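Local coordinates for iron-regulated outer membrane protein (Neisseria meningitidis, PDB 4B7O), which transports iron across the outer membrane as a TonB-dependent transporter, possibly as ferric siderophores, at residues K179-N184 / S204-E209; T306-T311 / L333-Y338; H356-T361 / E388-A393. All coordinates share one frame; numbering follows the deposited sequence.

Contact 1 (K179-N184 / S204-E209); sequences KGLDKN and SVFGKE
Asn-184 and Lys-208 meet at the tight end of this contact, where the loop 179-184 comes up against strand 204-209. The backbone O of Asn-184 takes a hydrogen bond from Lys-208 N at 3.0 Å, with an N-H...O angle of 154° and the donor nearly in line with the carbonyl. The same oxygen lies 3.1 Å from Gly-207 CA, an approach that the missing side chain of this glycine permits. Beside it, Asn-184 CB rests 3.4 Å from Lys-208 O, while the lysine chain, bent at two of its torsions, leads its amino end away from the loop. Close-fitting as this end is, Asn-184 as a residue is exposed to solvent.

The other end touches more loosely, but on a buried residue. Leu-181 crosses to the strand with one methyl, its CD1 arriving at the edge of the Phe-206 ring, near the ring plane, 3.9 Å from CE2. The phenylalanine reaches it because chi1 of 43° places CG between the backbone N and the carbonyl carbon. Other neighbours also pack on Phe-206: Ala-174 and Leu-177 of helix 174-177, and Leu-215 of the next strand. A linker closing onto the second strand of a barrel, just before its own chain enters the first strand, is consistent with the plug-to-barrel junction of a TonB-dependent transporter.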
ATOM      1  N   LYS A 179       6.852 -21.710  14.843  1.00 46.84           N
ATOM      2  CA  LYS A 179       5.851 -22.622  14.310  1.00 48.34           C
ATOM      3  C   LYS A 179       6.361 -23.989  13.974  1.00 59.10           C
ATOM      4  O   LYS A 179       5.657 -24.977  14.198  1.00 82.42           O
ATOM      5  CB  LYS A 179       5.199 -22.070  13.055  1.00 50.71           C
ATOM      6  CG  LYS A 179       3.695 -22.263  12.985  1.00 49.82           C
ATOM      7  CD  LYS A 179       2.922 -21.127  13.645  1.00 51.26           C
ATOM      8  CE  LYS A 179       1.631 -20.827  12.872  1.00 52.31           C
ATOM      9  NZ  LYS A 179       0.744 -19.877  13.608  1.00 56.78           N
ATOM     10  N   GLY A 180       7.542 -24.123  13.420  1.00 52.53           N
ATOM     11  CA  GLY A 180       7.854 -25.506  13.080  1.00 51.23           C
ATOM     12  C   GLY A 180       8.650 -26.243  14.138  1.00 53.04           C
ATOM     13  O   GLY A 180       9.002 -27.395  13.934  1.00 44.46           O
ATOM     14  N   LEU A 181       8.966 -25.562  15.248  1.00 53.60           N
ATOM     15  CA  LEU A 181      10.029 -26.009  16.136  1.00 45.30           C
ATOM     16  C   LEU A 181       9.499 -26.726  17.312  1.00 47.97           C
ATOM     17  O   LEU A 181       8.351 -26.521  17.674  1.00 51.41           O
ATOM     18  CB  LEU A 181      10.817 -24.832  16.618  1.00 42.82           C
ATOM     19  CG  LEU A 181      11.622 -24.196  15.519  1.00 42.19           C
ATOM     20  CD1 LEU A 181      12.049 -22.826  16.037  1.00 42.47           C
ATOM     21  CD2 LEU A 181      12.841 -25.075  15.178  1.00 36.17           C
ATOM     22  N   ASP A 182      10.345 -27.581  17.897  1.00 55.40           N
ATOM     23  CA  ASP A 182      10.022 -28.429  19.064  1.00 60.09           C
ATOM     24  C   ASP A 182      10.255 -27.754  20.423  1.00 59.68           C
ATOM     25  O   ASP A 182      10.124 -28.409  21.436  1.00 60.45           O
ATOM     26  CB  ASP A 182      10.866 -29.726  19.031  1.00 66.17           C
ATOM     27  CG  ASP A 182      10.380 -30.716  17.981  1.00 80.76           C
ATOM     28  OD1 ASP A 182       9.137 -30.881  17.870  1.00 82.20           O
ATOM     29  OD2 ASP A 182      11.222 -31.319  17.262  1.00 77.05           O
ATOM     30  N   LYS A 183      10.635 -26.474  20.442  1.00 56.06           N
ATOM     31  CA  LYS A 183      11.007 -25.787  21.683  1.00 47.15           C
ATOM     32  C   LYS A 183      10.526 -24.338  21.705  1.00 46.81           C
ATOM     33  O   LYS A 183       9.924 -23.877  20.727  1.00 44.45           O
ATOM     34  CB  LYS A 183      12.505 -25.869  21.891  1.00 50.80           C
ATOM     35  CG  LYS A 183      13.341 -25.194  20.818  1.00 55.77           C
ATOM     36  CD  LYS A 183      14.804 -25.587  20.906  1.00 52.50           C
ATOM     37  CE  LYS A 183      15.449 -25.585  19.507  1.00 59.99           C
ATOM     38  NZ  LYS A 183      16.033 -24.308  18.995  1.00 51.86           N
ATOM     39  N   ASN A 184      10.787 -23.624  22.804  1.00 46.11           N
ATOM     40  CA  ASN A 184      10.298 -22.241  22.963  1.00 46.92           C
ATOM     41  C   ASN A 184      11.238 -21.130  22.498  1.00 42.74           C
ATOM     42  O   ASN A 184      10.958 -19.958  22.712  1.00 45.63           O
ATOM     43  CB  ASN A 184       9.886 -21.964  24.417  1.00 49.39           C
ATOM     44  CG  ASN A 184       8.713 -22.816  24.872  1.00 55.87           C
ATOM     45  OD1 ASN A 184       7.769 -23.069  24.124  1.00 56.69           O
ATOM     46  ND2 ASN A 184       8.766 -23.251  26.118  1.00 63.66           N
ATOM     47  N   SER A 204      17.105 -14.108  12.263  1.00 37.14           N
ATOM     48  CA  SER A 204      16.194 -13.777  13.310  1.00 40.38           C
ATOM     49  C   SER A 204      16.460 -14.595  14.578  1.00 37.91           C
ATOM     50  O   SER A 204      16.869 -15.766  14.479  1.00 38.16           O
ATOM     51  CB  SER A 204      14.760 -13.949  12.803  1.00 43.02           C
ATOM     52  OG  SER A 204      13.901 -13.325  13.735  1.00 53.74           O
ATOM     53  N   VAL A 205      16.244 -13.982  15.749  1.00 38.95           N
ATOM     54  CA  VAL A 205      16.194 -14.745  17.034  1.00 36.08           C
ATOM     55  C   VAL A 205      14.890 -14.400  17.851  1.00 36.44           C
ATOM     56  O   VAL A 205      14.394 -13.282  17.808  1.00 35.50           O
ATOM     57  CB  VAL A 205      17.509 -14.529  17.824  1.00 42.64           C
ATOM     58  CG1 VAL A 205      17.685 -13.079  18.243  1.00 41.76           C
ATOM     59  CG2 VAL A 205      17.605 -15.437  19.046  1.00 42.01           C
ATOM     60  N   PHE A 206      14.304 -15.367  18.543  1.00 35.00           N
ATOM     61  CA  PHE A 206      12.976 -15.206  19.065  1.00 33.76           C
ATOM     62  C   PHE A 206      12.701 -16.250  20.114  1.00 37.27           C
ATOM     63  O   PHE A 206      13.360 -17.296  20.191  1.00 37.05           O
ATOM     64  CB  PHE A 206      11.924 -15.426  17.947  1.00 36.71           C
ATOM     65  CG  PHE A 206      12.220 -16.594  17.059  1.00 33.88           C
ATOM     66  CD1 PHE A 206      13.011 -16.429  15.917  1.00 34.89           C
ATOM     67  CD2 PHE A 206      11.751 -17.860  17.375  1.00 34.36           C
ATOM     68  CE1 PHE A 206      13.336 -17.512  15.120  1.00 36.74           C
ATOM     69  CE2 PHE A 206      12.075 -18.968  16.594  1.00 34.62           C
ATOM     70  CZ  PHE A 206      12.857 -18.794  15.451  1.00 37.57           C
ATOM     71  N   GLY A 207      11.677 -16.003  20.902  1.00 33.60           N
ATOM     72  CA  GLY A 207      11.198 -17.031  21.815  1.00 35.17           C
ATOM     73  C   GLY A 207      10.096 -16.524  22.709  1.00 35.91           C
ATOM     74  O   GLY A 207       9.663 -15.350  22.644  1.00 37.33           O
ATOM     75  N   LYS A 208       9.627 -17.445  23.522  1.00 41.58           N
ATOM     76  CA  LYS A 208       8.467 -17.297  24.393  1.00 44.35           C
ATOM     77  C   LYS A 208       8.968 -17.793  25.746  1.00 44.09           C
ATOM     78  O   LYS A 208       9.454 -18.897  25.869  1.00 44.51           O
ATOM     79  CB  LYS A 208       7.382 -18.247  23.874  1.00 48.84           C
ATOM     80  CG  LYS A 208       5.928 -17.840  24.108  1.00 62.90           C
ATOM     81  CD  LYS A 208       5.385 -18.284  25.484  1.00 69.41           C
ATOM     82  CE  LYS A 208       3.949 -17.832  25.783  1.00 69.05           C
ATOM     83  NZ  LYS A 208       3.823 -16.343  25.775  1.00 68.43           N
ATOM     84  N   GLU A 209       8.912 -16.982  26.772  1.00 51.92           N
ATOM     85  CA  GLU A 209       9.163 -17.516  28.110  1.00 56.61           C
ATOM     86  C   GLU A 209       8.065 -17.134  29.083  1.00 59.46           C
ATOM     87  O   GLU A 209       7.793 -15.926  29.309  1.00 49.95           O
ATOM     88  CB  GLU A 209      10.503 -17.035  28.657  1.00 62.72           C
ATOM     89  CG  GLU A 209      10.670 -17.359  30.137  1.00 74.19           C
ATOM     90  CD  GLU A 209      12.056 -17.874  30.511  1.00 70.82           C
ATOM     91  OE1 GLU A 209      12.920 -17.970  29.618  1.00 72.25           O
ATOM     92  OE2 GLU A 209      12.266 -18.199  31.707  1.00 69.22           O
TER

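Contact 2 (T306-T311 / L333-Y338); sequences TTQSNT and LEKKRY
With chi1 at -171° and the rest of its aliphatic chain extended, Gln-308 carries CG across to Leu-333, whose own chi1 of -143° swings CD2 back toward the opposing strand. The two carbons meet at 3.7 Å, and CD2 also lies 3.3 Å from Ser-309 O. Asn-310 completes this patch, its OD1 approaching Leu-333 CG at 4.0 Å. Further along the same face, Gln-308 OE1 passes Lys-335 CD in a looser contact.

Beneath the side chains the backbones do the binding. Thr-307 and Lys-336 form a hydrogen-bonded pair, N to O at 2.9 Å in both directions, and Ser-309 with Glu-334 repeats it, Ser-309 N to Glu-334 O measuring 2.7 Å. Between them, CA-H...O contacts fill the non-hydrogen-bonded positions, such as Gln-308 CA to Glu-334 O at 3.3 Å.

The hydroxyls of Thr-307 and Ser-309 turn to the preceding strand, bonding Gln-274 and Glu-272. On the other face, Thr-306 touches Ile-130 and Gln-308 touches Phe-137, residues of the plug domain. The face bearing Gln-308 thus looks into the lumen, as expected of an antiparallel hairpin in the wall of a plugged TonB-dependent beta-barrel.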
ATOM      1  N   THR A 306      16.026   6.411   1.967  1.00 43.24           N
ATOM      2  CA  THR A 306      14.621   6.516   2.300  1.00 45.31           C
ATOM      3  C   THR A 306      14.228   5.468   3.358  1.00 46.35           C
ATOM      4  O   THR A 306      14.450   4.258   3.200  1.00 43.54           O
ATOM      5  CB  THR A 306      13.752   6.406   1.043  1.00 46.15           C
ATOM      6  OG1 THR A 306      14.299   7.273   0.051  1.00 48.81           O
ATOM      7  CG2 THR A 306      12.311   6.882   1.346  1.00 47.23           C
ATOM      8  N   THR A 307      13.637   5.947   4.435  1.00 45.74           N
ATOM      9  CA  THR A 307      13.412   5.127   5.606  1.00 47.92           C
ATOM     10  C   THR A 307      11.979   5.264   6.107  1.00 45.70           C
ATOM     11  O   THR A 307      11.439   6.356   6.144  1.00 42.28           O
ATOM     12  CB  THR A 307      14.354   5.561   6.730  1.00 50.44           C
ATOM     13  OG1 THR A 307      15.686   5.619   6.203  1.00 59.38           O
ATOM     14  CG2 THR A 307      14.286   4.583   7.895  1.00 49.67           C
ATOM     15  N   GLN A 308      11.373   4.146   6.470  1.00 43.18           N
ATOM     16  CA  GLN A 308      10.110   4.141   7.179  1.00 39.99           C
ATOM     17  C   GLN A 308      10.385   3.471   8.504  1.00 38.28           C
ATOM     18  O   GLN A 308      10.966   2.374   8.546  1.00 39.03           O
ATOM     19  CB  GLN A 308       9.058   3.345   6.391  1.00 40.73           C
ATOM     20  CG  GLN A 308       7.647   3.466   6.967  1.00 45.07           C
ATOM     21  CD  GLN A 308       6.579   2.872   6.057  1.00 49.97           C
ATOM     22  OE1 GLN A 308       5.937   3.586   5.298  1.00 51.28           O
ATOM     23  NE2 GLN A 308       6.413   1.549   6.106  1.00 55.81           N
ATOM     24  N   SER A 309       9.973   4.111   9.583  1.00 38.60           N
ATOM     25  CA  SER A 309      10.166   3.586  10.937  1.00 40.56           C
ATOM     26  C   SER A 309       8.874   3.581  11.661  1.00 38.66           C
ATOM     27  O   SER A 309       8.059   4.458  11.461  1.00 41.56           O
ATOM     28  CB  SER A 309      11.109   4.478  11.742  1.00 41.33           C
ATOM     29  OG  SER A 309      12.395   4.106  11.345  1.00 56.13           O
ATOM     30  N   ASN A 310       8.719   2.634  12.566  1.00 41.19           N
ATOM     31  CA  ASN A 310       7.472   2.479  13.285  1.00 40.40           C
ATOM     32  C   ASN A 310       7.721   2.063  14.722  1.00 37.95           C
ATOM     33  O   ASN A 310       8.349   1.028  14.974  1.00 37.60           O
ATOM     34  CB  ASN A 310       6.629   1.406  12.576  1.00 51.39           C
ATOM     35  CG  ASN A 310       5.153   1.521  12.900  1.00 73.73           C
ATOM     36  OD1 ASN A 310       4.702   2.529  13.482  1.00 81.36           O
ATOM     37  ND2 ASN A 310       4.374   0.498  12.517  1.00 80.13           N
ATOM     38  N   THR A 311       7.223   2.837  15.670  1.00 33.01           N
ATOM     39  CA  THR A 311       7.190   2.378  17.047  1.00 33.68           C
ATOM     40  C   THR A 311       5.757   2.153  17.480  1.00 34.61           C
ATOM     41  O   THR A 311       4.907   3.057  17.415  1.00 35.88           O
ATOM     42  CB  THR A 311       7.838   3.420  17.973  1.00 32.89           C
ATOM     43  OG1 THR A 311       9.116   3.699  17.429  1.00 40.11           O
ATOM     44  CG2 THR A 311       8.018   2.870  19.348  1.00 28.79           C
ATOM     45  N   LEU A 333       5.071   7.042  13.490  1.00 35.12           N
ATOM     46  CA  LEU A 333       5.525   6.541  12.250  1.00 34.14           C
ATOM     47  C   LEU A 333       6.388   7.640  11.647  1.00 38.19           C
ATOM     48  O   LEU A 333       5.941   8.780  11.501  1.00 33.20           O
ATOM     49  CB  LEU A 333       4.304   6.347  11.383  1.00 36.93           C
ATOM     50  CG  LEU A 333       4.291   5.150  10.462  1.00 48.16           C
ATOM     51  CD1 LEU A 333       2.975   5.101   9.695  1.00 51.16           C
ATOM     52  CD2 LEU A 333       5.458   5.162   9.485  1.00 49.64           C
ATOM     53  N   GLU A 334       7.629   7.310  11.307  1.00 38.96           N
ATOM     54  CA  GLU A 334       8.514   8.288  10.709  1.00 41.39           C
ATOM     55  C   GLU A 334       8.903   7.842   9.321  1.00 40.41           C
ATOM     56  O   GLU A 334       9.347   6.730   9.136  1.00 42.18           O
ATOM     57  CB  GLU A 334       9.788   8.529  11.544  1.00 41.00           C
ATOM     58  CG  GLU A 334       9.530   8.868  13.017  1.00 54.16           C
ATOM     59  CD  GLU A 334       9.631  10.367  13.420  1.00 56.43           C
ATOM     60  OE1 GLU A 334       9.570  11.282  12.542  1.00 55.10           O
ATOM     61  OE2 GLU A 334       9.752  10.619  14.659  1.00 52.57           O
ATOM     62  N   LYS A 335       8.736   8.736   8.368  1.00 37.09           N
ATOM     63  CA  LYS A 335       9.167   8.586   7.014  1.00 39.20           C
ATOM     64  C   LYS A 335      10.299   9.652   6.915  1.00 40.24           C
ATOM     65  O   LYS A 335      10.050  10.806   7.277  1.00 40.18           O
ATOM     66  CB  LYS A 335       7.977   8.897   6.073  1.00 36.87           C
ATOM     67  CG  LYS A 335       8.097   8.490   4.597  1.00 44.65           C
ATOM     68  CD  LYS A 335       7.339   7.163   4.239  1.00 54.83           C
ATOM     69  CE  LYS A 335       6.169   7.266   3.195  1.00 62.38           C
ATOM     70  NZ  LYS A 335       6.378   7.662   1.733  1.00 41.98           N
ATOM     71  N   LYS A 336      11.509   9.260   6.455  1.00 40.50           N
ATOM     72  CA  LYS A 336      12.707  10.134   6.278  1.00 43.15           C
ATOM     73  C   LYS A 336      13.303   9.989   4.903  1.00 43.84           C
ATOM     74  O   LYS A 336      13.456   8.874   4.400  1.00 44.40           O
ATOM     75  CB  LYS A 336      13.838   9.808   7.251  1.00 48.59           C
ATOM     76  CG  LYS A 336      13.434   9.814   8.725  1.00 64.56           C
ATOM     77  CD  LYS A 336      14.597   9.424   9.654  1.00 69.00           C
ATOM     78  CE  LYS A 336      14.119   8.794  10.972  1.00 63.24           C
ATOM     79  NZ  LYS A 336      15.299   8.504  11.845  1.00 65.82           N
ATOM     80  N   ARG A 337      13.629  11.112   4.283  1.00 40.65           N
ATOM     81  CA  ARG A 337      14.397  11.092   3.059  1.00 35.11           C
ATOM     82  C   ARG A 337      15.656  11.853   3.335  1.00 39.76           C
ATOM     83  O   ARG A 337      15.631  13.003   3.804  1.00 38.77           O
ATOM     84  CB  ARG A 337      13.680  11.794   1.898  1.00 32.13           C
ATOM     85  CG  ARG A 337      14.527  11.912   0.637  1.00 30.25           C
ATOM     86  CD  ARG A 337      13.758  12.734  -0.345  1.00 38.27           C
ATOM     87  NE  ARG A 337      14.432  13.046  -1.613  1.00 39.25           N
ATOM     88  CZ  ARG A 337      15.412  13.948  -1.769  1.00 39.75           C
ATOM     89  NH1 ARG A 337      15.912  14.661  -0.732  1.00 35.80           N
ATOM     90  NH2 ARG A 337      15.914  14.108  -2.987  1.00 37.51           N
ATOM     91  N   TYR A 338      16.762  11.233   2.982  1.00 43.96           N
ATOM     92  CA  TYR A 338      18.045  11.862   3.155  1.00 42.86           C
ATOM     93  C   TYR A 338      18.717  11.838   1.812  1.00 45.95           C
ATOM     94  O   TYR A 338      18.963  10.754   1.238  1.00 41.86           O
ATOM     95  CB  TYR A 338      18.891  11.101   4.187  1.00 43.24           C
ATOM     96  CG  TYR A 338      20.358  11.453   4.082  1.00 49.38           C
ATOM     97  CD1 TYR A 338      20.831  12.689   4.540  1.00 52.05           C
ATOM     98  CD2 TYR A 338      21.275  10.565   3.501  1.00 48.01           C
ATOM     99  CE1 TYR A 338      22.171  13.029   4.425  1.00 55.22           C
ATOM    100  CE2 TYR A 338      22.616  10.890   3.386  1.00 50.16           C
ATOM    101  CZ  TYR A 338      23.064  12.117   3.859  1.00 54.00           C
ATOM    102  OH  TYR A 338      24.391  12.451   3.765  1.00 53.30           O
TER

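Contact 3 (H356-T361 / E388-A393); sequences HTRITT and EIKPQA
Lys-390 and Arg-358 face each other as a hydrogen-bonded pair in an antiparallel beta-hairpin of the transporter's barrel, and these two residues have the most surface buried by the contact. Lys-390 N donates to Arg-358 O at 2.9 Å in a nearly straight bond; the return bond, Arg-358 N to Lys-390 O, is longer at 3.2 Å and comes from above the carbonyl plane.

Above the backbone, the lysine sets off beside its own N (chi1 -36°) and then runs extended. Its CD passes over one face of the arginine guanidinium, 3.4 Å from NH2, an aliphatic carbon laid against a flat cation. Beyond that point NZ stands 3.6 Å from Arg-358 NH2, two like charges close together. Glu-334 of the neighbouring strand makes a long, weak ion pair with Arg-358 NE and a hydrogen bond with Thr-360 OG1. The same hydroxyl accepts a weak bond from Lys-390 NZ. The nearby carboxylates of Glu-334 and of Glu-388, itself bonded to Asn-439, may moderate the like charges. On the opposite face of the strands, Ile-359 CG2 packs against Ile-389 CG1.

At the far end of the contact, His-356 takes over as the third main contributor. Gln-392, which also bonds Pro-354 through NE2, stretches its amide back to this residue, with ring and amide planes 38° apart. Its OE1 accepts two bent bonds, each 2.9 Å: from His-356 ND1, nearly in line with the amide C=O, and from His-356 N, which approaches from well above the carbonyl plane.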
ATOM      1  N   HIS A 356      17.623  16.728   4.530  1.00 45.80           N
ATOM      2  CA  HIS A 356      16.840  15.823   5.367  1.00 47.77           C
ATOM      3  C   HIS A 356      15.433  16.270   5.300  1.00 53.55           C
ATOM      4  O   HIS A 356      15.142  17.449   5.496  1.00 55.60           O
ATOM      5  CB  HIS A 356      17.257  15.870   6.836  1.00 44.90           C
ATOM      6  CG  HIS A 356      18.609  15.288   7.089  1.00 53.83           C
ATOM      7  ND1 HIS A 356      19.763  15.910   6.684  1.00 53.06           N
ATOM      8  CD2 HIS A 356      18.997  14.080   7.693  1.00 52.14           C
ATOM      9  CE1 HIS A 356      20.827  15.141   7.029  1.00 47.59           C
ATOM     10  NE2 HIS A 356      20.362  14.018   7.628  1.00 47.21           N
ATOM     11  N   THR A 357      14.537  15.329   5.005  1.00 56.41           N
ATOM     12  CA  THR A 357      13.107  15.593   4.994  1.00 45.97           C
ATOM     13  C   THR A 357      12.411  14.524   5.828  1.00 44.16           C
ATOM     14  O   THR A 357      12.703  13.302   5.696  1.00 39.12           O
ATOM     15  CB  THR A 357      12.539  15.651   3.570  1.00 47.09           C
ATOM     16  OG1 THR A 357      13.534  16.168   2.672  1.00 47.25           O
ATOM     17  CG2 THR A 357      11.280  16.560   3.528  1.00 48.33           C
ATOM     18  N   ARG A 358      11.494  14.985   6.676  1.00 38.12           N
ATOM     19  CA  ARG A 358      10.862  14.109   7.620  1.00 37.72           C
ATOM     20  C   ARG A 358       9.353  14.237   7.606  1.00 39.36           C
ATOM     21  O   ARG A 358       8.832  15.336   7.420  1.00 38.52           O
ATOM     22  CB  ARG A 358      11.392  14.408   9.035  1.00 42.10           C
ATOM     23  CG  ARG A 358      11.899  13.169   9.741  1.00 51.92           C
ATOM     24  CD  ARG A 358      12.921  13.456  10.830  1.00 50.02           C
ATOM     25  NE  ARG A 358      12.283  14.092  11.976  1.00 62.15           N
ATOM     26  CZ  ARG A 358      12.634  15.292  12.436  1.00 69.42           C
ATOM     27  NH1 ARG A 358      13.616  15.953  11.835  1.00 72.57           N
ATOM     28  NH2 ARG A 358      12.021  15.839  13.485  1.00 66.01           N
ATOM     29  N   ILE A 359       8.650  13.128   7.841  1.00 36.48           N
ATOM     30  CA  ILE A 359       7.208  13.156   8.046  1.00 32.10           C
ATOM     31  C   ILE A 359       6.911  12.333   9.266  1.00 33.42           C
ATOM     32  O   ILE A 359       7.393  11.227   9.401  1.00 39.41           O
ATOM     33  CB  ILE A 359       6.447  12.529   6.898  1.00 35.31           C
ATOM     34  CG1 ILE A 359       6.860  13.112   5.566  1.00 32.87           C
ATOM     35  CG2 ILE A 359       4.958  12.793   7.086  1.00 41.78           C
ATOM     36  CD1 ILE A 359       6.181  12.386   4.435  1.00 32.82           C
ATOM     37  N   THR A 360       6.128  12.852  10.174  1.00 31.56           N
ATOM     38  CA  THR A 360       6.020  12.228  11.468  1.00 35.62           C
ATOM     39  C   THR A 360       4.545  11.992  11.627  1.00 32.44           C
ATOM     40  O   THR A 360       3.761  12.895  11.422  1.00 37.72           O
ATOM     41  CB  THR A 360       6.569  13.145  12.652  1.00 39.91           C
ATOM     42  OG1 THR A 360       7.993  13.283  12.596  1.00 42.46           O
ATOM     43  CG2 THR A 360       6.288  12.547  13.982  1.00 34.41           C
ATOM     44  N   THR A 361       4.159  10.791  11.995  1.00 31.83           N
ATOM     45  CA  THR A 361       2.780  10.507  12.141  1.00 31.89           C
ATOM     46  C   THR A 361       2.591   9.942  13.473  1.00 33.30           C
ATOM     47  O   THR A 361       3.297   8.991  13.822  1.00 34.60           O
ATOM     48  CB  THR A 361       2.336   9.487  11.076  1.00 31.45           C
ATOM     49  OG1 THR A 361       2.473  10.119   9.803  1.00 32.07           O
ATOM     50  CG2 THR A 361       0.851   9.072  11.264  1.00 29.80           C
ATOM     51  N   GLU A 388       2.799  15.448  10.703  1.00 37.40           N
ATOM     52  CA  GLU A 388       3.608  16.684  10.575  1.00 41.77           C
ATOM     53  C   GLU A 388       4.738  16.490   9.604  1.00 42.73           C
ATOM     54  O   GLU A 388       5.541  15.556   9.783  1.00 41.28           O
ATOM     55  CB  GLU A 388       4.192  17.134  11.927  1.00 39.05           C
ATOM     56  CG  GLU A 388       4.828  18.527  11.871  1.00 39.75           C
ATOM     57  CD  GLU A 388       5.410  19.094  13.211  1.00 51.51           C
ATOM     58  OE1 GLU A 388       5.282  18.466  14.313  1.00 49.85           O
ATOM     59  OE2 GLU A 388       6.032  20.200  13.157  1.00 49.85           O
ATOM     60  N   ILE A 389       4.795  17.354   8.586  1.00 34.44           N
ATOM     61  CA  ILE A 389       5.842  17.342   7.590  1.00 31.70           C
ATOM     62  C   ILE A 389       6.875  18.389   8.082  1.00 38.19           C
ATOM     63  O   ILE A 389       6.491  19.487   8.410  1.00 35.80           O
ATOM     64  CB  ILE A 389       5.271  17.788   6.238  1.00 28.67           C
ATOM     65  CG1 ILE A 389       4.387  16.727   5.597  1.00 34.48           C
ATOM     66  CG2 ILE A 389       6.334  18.094   5.260  1.00 31.44           C
ATOM     67  CD1 ILE A 389       3.927  17.001   4.158  1.00 28.36           C
ATOM     68  N   LYS A 390       8.167  18.037   8.154  1.00 41.13           N
ATOM     69  CA  LYS A 390       9.246  18.905   8.712  1.00 40.68           C
ATOM     70  C   LYS A 390      10.399  18.865   7.787  1.00 37.84           C
ATOM     71  O   LYS A 390      11.173  17.913   7.843  1.00 44.05           O
ATOM     72  CB  LYS A 390       9.756  18.362  10.051  1.00 41.56           C
ATOM     73  CG  LYS A 390       8.656  17.739  10.879  1.00 43.43           C
ATOM     74  CD  LYS A 390       9.204  16.894  12.009  1.00 42.03           C
ATOM     75  CE  LYS A 390       8.051  16.550  12.913  1.00 38.91           C
ATOM     76  NZ  LYS A 390       8.529  16.034  14.207  1.00 44.40           N
ATOM     77  N   PRO A 391      10.493  19.829   6.869  1.00 37.38           N
ATOM     78  CA  PRO A 391      11.625  19.908   5.959  1.00 39.25           C
ATOM     79  C   PRO A 391      12.881  20.486   6.671  1.00 44.92           C
ATOM     80  O   PRO A 391      12.774  20.982   7.791  1.00 46.76           O
ATOM     81  CB  PRO A 391      11.124  20.844   4.881  1.00 42.02           C
ATOM     82  CG  PRO A 391      10.106  21.708   5.560  1.00 36.75           C
ATOM     83  CD  PRO A 391       9.590  20.980   6.744  1.00 36.46           C
ATOM     84  N   GLN A 392      14.063  20.399   6.059  1.00 47.70           N
ATOM     85  CA  GLN A 392      15.284  20.847   6.733  1.00 42.27           C
ATOM     86  C   GLN A 392      15.260  22.336   7.039  1.00 43.32           C
ATOM     87  O   GLN A 392      15.616  22.764   8.138  1.00 41.70           O
ATOM     88  CB  GLN A 392      16.483  20.532   5.859  1.00 51.86           C
ATOM     89  CG  GLN A 392      17.831  20.760   6.524  1.00 49.71           C
ATOM     90  CD  GLN A 392      18.883  19.881   5.884  1.00 52.41           C
ATOM     91  OE1 GLN A 392      18.988  18.684   6.223  1.00 51.97           O
ATOM     92  NE2 GLN A 392      19.658  20.452   4.933  1.00 45.22           N
ATOM     93  N   ALA A 393      14.859  23.132   6.051  1.00 42.29           N
ATOM     94  CA  ALA A 393      14.590  24.551   6.272  1.00 41.43           C
ATOM     95  C   ALA A 393      13.646  25.031   5.179  1.00 41.94           C
ATOM     96  O   ALA A 393      13.572  24.422   4.109  1.00 44.75           O
ATOM     97  CB  ALA A 393      15.891  25.315   6.203  1.00 36.59           C
TER

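In the fold
Contact 1 is a surface contact, whereas contacts 2 and 3 are partly buried in the barrel wall. The single cross-segment hydrogen bond of contact 1 ties an irregular linker to a strand; the other two rest on regular antiparallel ladders. Contacts 2 and 3, with centres about 10 Å apart, join successive hairpins: strands 323-339 and 355-373 are neighbours, so Leu-333 N reaches Thr-361 O at 2.7 Å and the rings of Tyr-338 and His-356 meet. Contact 1 stands apart, its nearest atoms about 15 Å from contact 2. Chemistry follows place: one backbone bond plus one apolar touch beside helix 174-177, mixed packing toward the plug, and charged, imidazole and amide groups besides an isoleucine pair in contact 3.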